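Activating signal cointegrator 1 complex subunit 2 (Homo sapiens, PDB 6YXQ) binds polyubiquitin chains and recruits the helicase subunit ASCC3 and the demethylase ALKBH3 to sites of DNA alkylation damage, and also helps rescue stalled ribosomes. Local coordinates at residues B[160-165]-B[196-201]. Residues are numbered along the deposited sequence; the frame is centred on the assembly and turned at random.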
ATOM      1  N   PHE B 160      13.128   0.990   0.695  1.00 76.54           N
ATOM      2  CA  PHE B 160      12.317   2.200   0.734  1.00 70.73           C
ATOM      3  C   PHE B 160      12.760   3.105  -0.406  1.00 69.68           C
ATOM      4  O   PHE B 160      13.899   3.580  -0.421  1.00 77.25           O
ATOM      5  CB  PHE B 160      12.439   2.917   2.080  1.00 73.93           C
ATOM      6  CG  PHE B 160      11.630   2.288   3.192  1.00 76.01           C
ATOM      7  CD1 PHE B 160      10.294   2.605   3.364  1.00 76.46           C
ATOM      8  CD2 PHE B 160      12.218   1.401   4.078  1.00 85.87           C
ATOM      9  CE1 PHE B 160       9.557   2.040   4.388  1.00 74.11           C
ATOM     10  CE2 PHE B 160      11.485   0.835   5.106  1.00 82.95           C
ATOM     11  CZ  PHE B 160      10.153   1.152   5.259  1.00 77.53           C
ATOM     12  N   ASP B 161      11.878   3.308  -1.374  1.00 69.61           N
ATOM     13  CA  ASP B 161      12.036   4.356  -2.362  1.00 67.01           C
ATOM     14  C   ASP B 161      11.422   5.639  -1.822  1.00 84.63           C
ATOM     15  O   ASP B 161      10.867   5.681  -0.722  1.00 88.96           O
ATOM     16  CB  ASP B 161      11.358   3.972  -3.671  1.00 76.85           C
ATOM     17  CG  ASP B 161      12.193   3.052  -4.510  1.00108.25           C
ATOM     18  OD1 ASP B 161      13.392   2.901  -4.201  1.00115.93           O
ATOM     19  OD2 ASP B 161      11.652   2.487  -5.485  1.00127.76           O
ATOM     20  N   ILE B 162      11.499   6.701  -2.613  1.00 87.74           N
ATOM     21  CA  ILE B 162      10.650   7.861  -2.374  1.00 76.56           C
ATOM     22  C   ILE B 162       9.251   7.544  -2.902  1.00 77.91           C
ATOM     23  O   ILE B 162       8.268   7.802  -2.192  1.00 87.81           O
ATOM     24  CB  ILE B 162      11.237   9.135  -3.000  1.00 61.35           C
ATOM     25  CG1 ILE B 162      12.384   9.659  -2.139  1.00 74.59           C
ATOM     26  CG2 ILE B 162      10.169  10.208  -3.116  1.00 56.39           C
ATOM     27  CD1 ILE B 162      11.951  10.149  -0.759  1.00 47.19           C
ATOM     28  N   PRO B 163       9.090   6.982  -4.115  1.00 72.27           N
ATOM     29  CA  PRO B 163       7.737   6.578  -4.536  1.00 72.87           C
ATOM     30  C   PRO B 163       7.046   5.651  -3.553  1.00 76.08           C
ATOM     31  O   PRO B 163       5.855   5.836  -3.275  1.00 77.11           O
ATOM     32  CB  PRO B 163       7.982   5.892  -5.886  1.00 65.28           C
ATOM     33  CG  PRO B 163       9.193   6.527  -6.411  1.00 61.20           C
ATOM     34  CD  PRO B 163      10.053   6.848  -5.228  1.00 67.60           C
ATOM     35  N   LYS B 164       7.759   4.666  -3.005  1.00 82.92           N
ATOM     36  CA  LYS B 164       7.127   3.751  -2.059  1.00 74.42           C
ATOM     37  C   LYS B 164       6.670   4.481  -0.804  1.00 75.55           C
ATOM     38  O   LYS B 164       5.656   4.115  -0.211  1.00 91.65           O
ATOM     39  CB  LYS B 164       8.073   2.614  -1.691  1.00 69.00           C
ATOM     40  CG  LYS B 164       8.483   1.762  -2.861  1.00 88.35           C
ATOM     41  CD  LYS B 164       9.805   1.083  -2.579  1.00 95.41           C
ATOM     42  CE  LYS B 164       9.614  -0.359  -2.204  1.00 96.57           C
ATOM     43  NZ  LYS B 164       9.848  -1.238  -3.380  1.00 88.24           N
ATOM     44  N   ILE B 165       7.402   5.513  -0.383  1.00 71.70           N
ATOM     45  CA  ILE B 165       6.976   6.268   0.793  1.00 68.23           C
ATOM     46  C   ILE B 165       5.695   7.040   0.497  1.00 68.11           C
ATOM     47  O   ILE B 165       4.748   7.048   1.302  1.00 62.02           O
ATOM     48  CB  ILE B 165       8.106   7.197   1.262  1.00 65.05           C
ATOM     49  CG1 ILE B 165       9.230   6.373   1.896  1.00 62.83           C
ATOM     50  CG2 ILE B 165       7.566   8.226   2.240  1.00 51.58           C
ATOM     51  CD1 ILE B 165      10.504   7.150   2.111  1.00 71.43           C
ATOM     52  N   SER B 196      17.802  13.905   0.273  1.00 78.73           N
ATOM     53  CA  SER B 196      18.432  14.087  -1.031  1.00 80.31           C
ATOM     54  C   SER B 196      17.637  13.395  -2.126  1.00 74.91           C
ATOM     55  O   SER B 196      17.366  13.986  -3.178  1.00 72.27           O
ATOM     56  CB  SER B 196      19.874  13.569  -1.004  1.00 72.40           C
ATOM     57  OG  SER B 196      20.528  13.926   0.199  1.00 83.34           O
ATOM     58  N   ASP B 197      17.252  12.137  -1.891  1.00 77.35           N
ATOM     59  CA  ASP B 197      16.379  11.445  -2.830  1.00 79.95           C
ATOM     60  C   ASP B 197      15.185  12.323  -3.174  1.00 72.42           C
ATOM     61  O   ASP B 197      14.951  12.663  -4.343  1.00 72.11           O
ATOM     62  CB  ASP B 197      15.923  10.112  -2.238  1.00 80.20           C
ATOM     63  CG  ASP B 197      16.867   8.973  -2.561  1.00 84.87           C
ATOM     64  OD1 ASP B 197      18.064   9.240  -2.827  1.00 84.51           O
ATOM     65  OD2 ASP B 197      16.402   7.812  -2.556  1.00 89.81           O
ATOM     66  N   LEU B 198      14.461  12.756  -2.138  1.00 69.53           N
ATOM     67  CA  LEU B 198      13.355  13.687  -2.321  1.00 74.30           C
ATOM     68  C   LEU B 198      13.784  14.879  -3.158  1.00 78.34           C
ATOM     69  O   LEU B 198      13.131  15.228  -4.149  1.00 83.43           O
ATOM     70  CB  LEU B 198      12.848  14.147  -0.957  1.00 67.46           C
ATOM     71  CG  LEU B 198      11.618  15.036  -0.976  1.00 53.53           C
ATOM     72  CD1 LEU B 198      10.515  14.335  -1.733  1.00 56.08           C
ATOM     73  CD2 LEU B 198      11.202  15.345   0.447  1.00 51.56           C
ATOM     74  N   ASP B 199      14.905  15.499  -2.782  1.00 72.00           N
ATOM     75  CA  ASP B 199      15.462  16.595  -3.560  1.00 68.74           C
ATOM     76  C   ASP B 199      15.516  16.235  -5.040  1.00 71.72           C
ATOM     77  O   ASP B 199      14.867  16.875  -5.875  1.00 84.13           O
ATOM     78  CB  ASP B 199      16.850  16.939  -3.024  1.00 75.91           C
ATOM     79  CG  ASP B 199      17.383  18.239  -3.578  1.00 78.14           C
ATOM     80  OD1 ASP B 199      16.649  18.923  -4.320  1.00 81.24           O
ATOM     81  OD2 ASP B 199      18.544  18.574  -3.268  1.00 75.68           O
ATOM     82  N   GLU B 200      16.242  15.165  -5.375  1.00 61.95           N
ATOM     83  CA  GLU B 200      16.424  14.816  -6.778  1.00 66.07           C
ATOM     84  C   GLU B 200      15.103  14.482  -7.453  1.00 69.98           C
ATOM     85  O   GLU B 200      14.984  14.624  -8.677  1.00 63.02           O
ATOM     86  CB  GLU B 200      17.396  13.642  -6.904  1.00 81.77           C
ATOM     87  CG  GLU B 200      18.701  13.823  -6.142  1.00 91.40           C
ATOM     88  CD  GLU B 200      19.546  12.566  -6.142  1.00111.44           C
ATOM     89  OE1 GLU B 200      19.392  11.752  -7.077  1.00122.97           O
ATOM     90  OE2 GLU B 200      20.355  12.386  -5.206  1.00123.72           O
ATOM     91  N   THR B 201      14.102  14.066  -6.675  1.00 66.67           N
ATOM     92  CA  THR B 201      12.815  13.700  -7.246  1.00 63.35           C
ATOM     93  C   THR B 201      11.950  14.920  -7.527  1.00 69.47           C
ATOM     94  O   THR B 201      11.074  14.866  -8.400  1.00 67.51           O
ATOM     95  CB  THR B 201      12.106  12.734  -6.302  1.00 65.95           C
ATOM     96  OG1 THR B 201      12.971  11.620  -6.052  1.00 78.80           O
ATOM     97  CG2 THR B 201      10.793  12.242  -6.895  1.00 61.53           C
TER
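I162 supplies nearly all of what segment 160-165 contributes here, reaching across to helix 193-216 and carrying about half of the 177 Å² buried between the two segments. Its CG1 lies 3.6 Å from CB of D197 and its CD1 4.1 Å from CB of L198, where the two side chains meet at about a right angle. The gamma branches divide the work: with CG1 anti to the carbonyl carbon (chi1 -77°), the ethyl arm meets D197 and L198, while CG2 is 4.3 Å from OG1 of T201. Cutting I162 back to an alanine removes both gamma branches and is likely to open a gap beside CB of L198 and of D197.

The polar side chains bordering I162 find their partners outside segment 160-165. T201 OG1 bonds to D197 O at 2.8 Å, approaching 51° out of the carbonyl plane, and T201 N reaches the same oxygen at 2.9 Å, so two donors grip this carbonyl. OD1 of D197 is taken by Y155 OH.

The contact joins two helices of the largely helical N-terminal part of ASCC2; F160 O bonds with Y194 OH beside it, and P163 and T201 both touch L14 of the ASCC3 chain. Between segments 160-165 and 196-201 there is no directional bond: they hold by van der Waals packing of I162 on D197 and L198.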